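PDB 4JNG: nucleoprotein from Schmallenberg virus, which encapsidates the viral RNA genome in a helical nucleocapsid, shielding it from nucleases and presenting it as template for transcription and replication. Local coordinates for residues Q34-F37 with G38-R41; V25-I28 with G29-Q33. One frame throughout, in Å; residues are numbered along the deposited sequence.

Contact 1. Residues Q34-F37 with G38-R41; sequences QLNF and GVAR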
loop_
_atom_site.group_PDB
_atom_site.type_symbol
_atom_site.label_atom_id
_atom_site.label_comp_id
_atom_site.label_asym_id
_atom_site.label_seq_id
_atom_site.Cartn_x
_atom_site.Cartn_y
_atom_site.Cartn_z
ATOM N N GLN B 34 38.200 -17.160 -2.187
ATOM C CA GLN B 34 37.396 -17.411 -0.994
ATOM C C GLN B 34 36.096 -18.160 -1.263
ATOM O O GLN B 34 35.391 -18.531 -0.323
ATOM C CB GLN B 34 37.069 -16.102 -0.285
ATOM C CG GLN B 34 38.279 -15.269 0.098
ATOM C CD GLN B 34 37.913 -13.975 0.800
ATOM O OE1 GLN B 34 38.320 -12.895 0.372
ATOM N NE2 GLN B 34 37.134 -14.070 1.873
ATOM N N LEU B 35 35.751 -18.371 -2.531
ATOM C CA LEU B 35 34.454 -18.961 -2.850
ATOM C C LEU B 35 34.460 -20.481 -2.744
ATOM O O LEU B 35 35.439 -21.138 -3.081
ATOM C CB LEU B 35 34.012 -18.559 -4.248
ATOM C CG LEU B 35 33.764 -17.071 -4.432
ATOM C CD1 LEU B 35 33.565 -16.798 -5.905
ATOM C CD2 LEU B 35 32.571 -16.611 -3.607
ATOM N N ASN B 36 33.349 -21.016 -2.257
ATOM C CA ASN B 36 33.059 -22.440 -2.335
ATOM C C ASN B 36 31.547 -22.590 -2.389
ATOM O O ASN B 36 30.832 -21.615 -2.200
ATOM C CB ASN B 36 33.648 -23.199 -1.142
ATOM C CG ASN B 36 33.139 -22.689 0.188
ATOM O OD1 ASN B 36 31.983 -22.900 0.549
ATOM N ND2 ASN B 36 34.010 -22.021 0.933
ATOM N N PHE B 37 31.066 -23.806 -2.616
ATOM C CA PHE B 37 29.637 -24.045 -2.776
ATOM C C PHE B 37 28.814 -23.796 -1.514
ATOM O O PHE B 37 27.615 -23.546 -1.606
ATOM C CB PHE B 37 29.377 -25.467 -3.290
ATOM C CG PHE B 37 29.923 -25.742 -4.670
ATOM C CD1 PHE B 37 30.246 -24.716 -5.546
ATOM C CD2 PHE B 37 30.080 -27.049 -5.103
ATOM C CE1 PHE B 37 30.732 -24.987 -6.811
ATOM C CE2 PHE B 37 30.567 -27.321 -6.369
ATOM C CZ PHE B 37 30.891 -26.291 -7.224
ATOM N N GLY B 38 29.438 -23.876 -0.342
ATOM C CA GLY B 38 28.758 -23.534 0.914
ATOM C C GLY B 38 28.462 -22.046 0.977
ATOM O O GLY B 38 27.401 -21.622 1.446
ATOM N N VAL B 39 29.416 -21.247 0.515
ATOM C CA VAL B 39 29.255 -19.802 0.508
ATOM C C VAL B 39 28.130 -19.416 -0.454
ATOM O O VAL B 39 27.289 -18.578 -0.116
ATOM C CB VAL B 39 30.569 -19.086 0.130
ATOM C CG1 VAL B 39 30.345 -17.597 -0.046
ATOM C CG2 VAL B 39 31.624 -19.334 1.199
ATOM N N ALA B 40 28.099 -20.034 -1.634
ATOM C CA ALA B 40 27.029 -19.754 -2.599
ATOM C C ALA B 40 25.700 -20.318 -2.105
ATOM O O ALA B 40 24.650 -19.731 -2.350
ATOM C CB ALA B 40 27.367 -20.306 -3.975
ATOM N N ARG B 41 25.747 -21.449 -1.407
ATOM C CA ARG B 41 24.535 -22.036 -0.840
ATOM C C ARG B 41 23.840 -21.060 0.104
ATOM O O ARG B 41 22.618 -20.943 0.107
ATOM C CB ARG B 41 24.861 -23.323 -0.076
ATOM C CG ARG B 41 23.721 -23.782 0.817
ATOM C CD ARG B 41 24.083 -24.964 1.703
ATOM N NE ARG B 41 22.954 -25.234 2.581
ATOM C CZ ARG B 41 21.859 -25.898 2.228
ATOM N NH1 ARG B 41 21.720 -26.411 1.007
ATOM N NH2 ARG B 41 20.892 -26.060 3.118
#
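N36 is the N-cap of helix 37-45, and its carboxamide oxygen meets the first-turn amides of G38 and V39. N36 OD1 lies 3.1 Å from V39 N, the firmer of its two bonds, with an N-H...O angle of 147° and the donor above the carboxamide plane. The second bond, from G38 N to N36 OD1, is 2.9 Å long but weak, because the hydrogen points well off the oxygen (121°). A chi1 of 58°, which sets CG between the backbone N and the carbonyl carbon, folds the side chain back over the start of the helix. The main chain then takes over: A40 N donates to N36 O at 3.2 Å in a nearly straight bond lying in the carbonyl plane, the first i to i+4 link, and R41 N reaches F37 O at 2.8 Å in the next. The side chain of V39 crosses that of N36 at about a right angle, V39 CG2 lying 3.6 Å from N36 ND2. The other methyl, V39 CG1, faces L35 CD2 at 4.3 Å, an apolar touch between residues four apart. L35 packs on L100 and W103 of helix 93-110, and F37 packs between two helices, on T107 of 93-110 and on E117, A118 and Q121 of 112-121. The R41 chain extends away from the cap, its NH1 bonded to Q121 O and its NH2 to Q12 OE1 of the second subunit. OD1 thus engages two amides that precede the repeating helical bonds, and its partial negative charge probably complements the positive end of the helix dipole.

Contact 2. Residues V25-I28 with G29-Q33; sequences VAFI and GKYGQ
F27 and Y31 sit one turn apart near the C-terminal end of helix 20-31, where their rings meet obliquely while their backbones are joined by a hydrogen bond. Four successive i to i+4 bonds use the carbonyls of V25, A26, F27 and I28. G29 N to V25 O measures 2.8 Å and is the straightest of them, and Y31 N to F27 O, at 2.9 Å, is almost as straight. K30 N donates to A26 O at 3.0 Å with more bend. The last, G32 N to I28 O, is short at 2.8 Å yet the most bent of the four (135°).

On the side-chain level, F27 CD1 comes within 3.6 Å of Y31 CD2, the ring planes inclined at 45° and the side chains crossing at about a right angle. The first torsions differ: F27 has CG opposite its own N (chi1 168°), whereas that of Y31 lies beside the N and opposite the carbonyl carbon, which swings the two rings together across the turn. K30 lays CG 3.7 Å above one face of the Y31 ring, toward its rim, and its chain bends at the far end to bring K30 NZ to Y31 OH at 2.8 Å. That oxygen also bonds T72 N, so the phenol oxygen accepts from two N-H donors.

Y31 thereby ties the helix to strand 69-74, where its ring also meets F71. F27 looks toward helix 93-110, its ring against Y99 and its side chain touching L100, while I28 rests on W103 of the same helix.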
loop_
_atom_site.group_PDB
_atom_site.type_symbol
_atom_site.label_atom_id
_atom_site.label_comp_id
_atom_site.label_asym_id
_atom_site.label_seq_id
_atom_site.Cartn_x
_atom_site.Cartn_y
_atom_site.Cartn_z
ATOM N N VAL B 25 34.988 -10.862 -13.921
ATOM C CA VAL B 25 36.390 -11.190 -13.756
ATOM C C VAL B 25 36.989 -10.391 -12.604
ATOM O O VAL B 25 37.796 -10.926 -11.852
ATOM C CB VAL B 25 37.180 -10.998 -15.061
ATOM C CG1 VAL B 25 38.658 -11.283 -14.841
ATOM C CG2 VAL B 25 36.633 -11.925 -16.132
ATOM N N ALA B 26 36.565 -9.136 -12.436
ATOM C CA ALA B 26 37.014 -8.329 -11.291
ATOM C C ALA B 26 36.517 -8.900 -9.963
ATOM O O ALA B 26 37.204 -8.818 -8.945
ATOM C CB ALA B 26 36.565 -6.886 -11.441
ATOM N N PHE B 27 35.315 -9.465 -9.984
ATOM C CA PHE B 27 34.729 -10.097 -8.810
ATOM C C PHE B 27 35.495 -11.373 -8.450
ATOM O O PHE B 27 35.739 -11.647 -7.267
ATOM C CB PHE B 27 33.252 -10.386 -9.081
ATOM C CG PHE B 27 32.592 -11.282 -8.081
ATOM C CD1 PHE B 27 32.106 -10.775 -6.889
ATOM C CD2 PHE B 27 32.407 -12.625 -8.358
ATOM C CE1 PHE B 27 31.467 -11.596 -5.979
ATOM C CE2 PHE B 27 31.773 -13.458 -7.452
ATOM C CZ PHE B 27 31.303 -12.942 -6.256
ATOM N N ILE B 28 35.864 -12.146 -9.466
ATOM C CA ILE B 28 36.670 -13.342 -9.253
ATOM C C ILE B 28 38.057 -12.938 -8.770
ATOM O O ILE B 28 38.609 -13.571 -7.890
ATOM C CB ILE B 28 36.772 -14.213 -10.520
ATOM C CG1 ILE B 28 35.383 -14.736 -10.925
ATOM C CG2 ILE B 28 37.735 -15.380 -10.306
ATOM C CD1 ILE B 28 34.648 -15.513 -9.856
ATOM N N GLY B 29 38.600 -11.870 -9.337
ATOM C CA GLY B 29 39.845 -11.285 -8.847
ATOM C C GLY B 29 39.829 -10.957 -7.362
ATOM O O GLY B 29 40.782 -11.275 -6.641
ATOM N N LYS B 30 38.746 -10.341 -6.892
ATOM C CA LYS B 30 38.660 -9.924 -5.490
ATOM C C LYS B 30 38.307 -11.051 -4.526
ATOM O O LYS B 30 38.856 -11.102 -3.436
ATOM C CB LYS B 30 37.637 -8.802 -5.320
ATOM C CG LYS B 30 37.686 -8.096 -3.966
ATOM C CD LYS B 30 36.974 -6.741 -4.040
ATOM C CE LYS B 30 37.212 -5.896 -2.795
ATOM N NZ LYS B 30 36.152 -6.077 -1.757
ATOM N N TYR B 31 37.352 -11.904 -4.900
ATOM C CA TYR B 31 36.775 -12.882 -3.970
ATOM C C TYR B 31 36.993 -14.336 -4.355
ATOM O O TYR B 31 36.660 -15.228 -3.578
ATOM C CB TYR B 31 35.263 -12.659 -3.846
ATOM C CG TYR B 31 34.885 -11.312 -3.289
ATOM C CD1 TYR B 31 34.961 -11.061 -1.931
ATOM C CD2 TYR B 31 34.425 -10.288 -4.125
ATOM C CE1 TYR B 31 34.616 -9.830 -1.411
ATOM C CE2 TYR B 31 34.072 -9.051 -3.612
ATOM C CZ TYR B 31 34.172 -8.829 -2.252
ATOM O OH TYR B 31 33.832 -7.609 -1.712
ATOM N N GLY B 32 37.528 -14.574 -5.548
ATOM C CA GLY B 32 37.557 -15.915 -6.131
ATOM C C GLY B 32 38.208 -16.977 -5.268
ATOM O O GLY B 32 37.714 -18.101 -5.195
ATOM N N GLN B 33 39.305 -16.626 -4.601
ATOM C CA GLN B 33 40.017 -17.593 -3.760
ATOM C C GLN B 33 39.212 -17.960 -2.522
ATOM O O GLN B 33 39.509 -18.961 -1.882
ATOM C CB GLN B 33 41.393 -17.061 -3.345
ATOM C CG GLN B 33 42.342 -16.826 -4.510
ATOM C CD GLN B 33 42.682 -18.102 -5.251
ATOM O OE1 GLN B 33 42.014 -18.466 -6.220
ATOM N NE2 GLN B 33 43.711 -18.802 -4.790
#

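In the fold
Contact 2 lies in the later part of helix 20-31 and contact 1 opens helix 37-45, the next in the chain, their centres about 13 Å apart. Each has buried side chains (F37, V39 and A40; F27 and Y31) and exposed residues (Q34 and N36; V25, G29 and K30), and both pack on helix 93-110 and strand 69-74. L35 joins them directly: its CD1 lies 4.1 Å from F27 CE2 and 4.3 Å from I28 CD1. In contact 2 four main-chain carbonyls take the amides one turn on, and a lysine-tyrosine side-chain bond is added; contact 1 has such main-chain bonds as well, but adds the side-chain cap. Contact 1 alone reaches a second subunit, through R41.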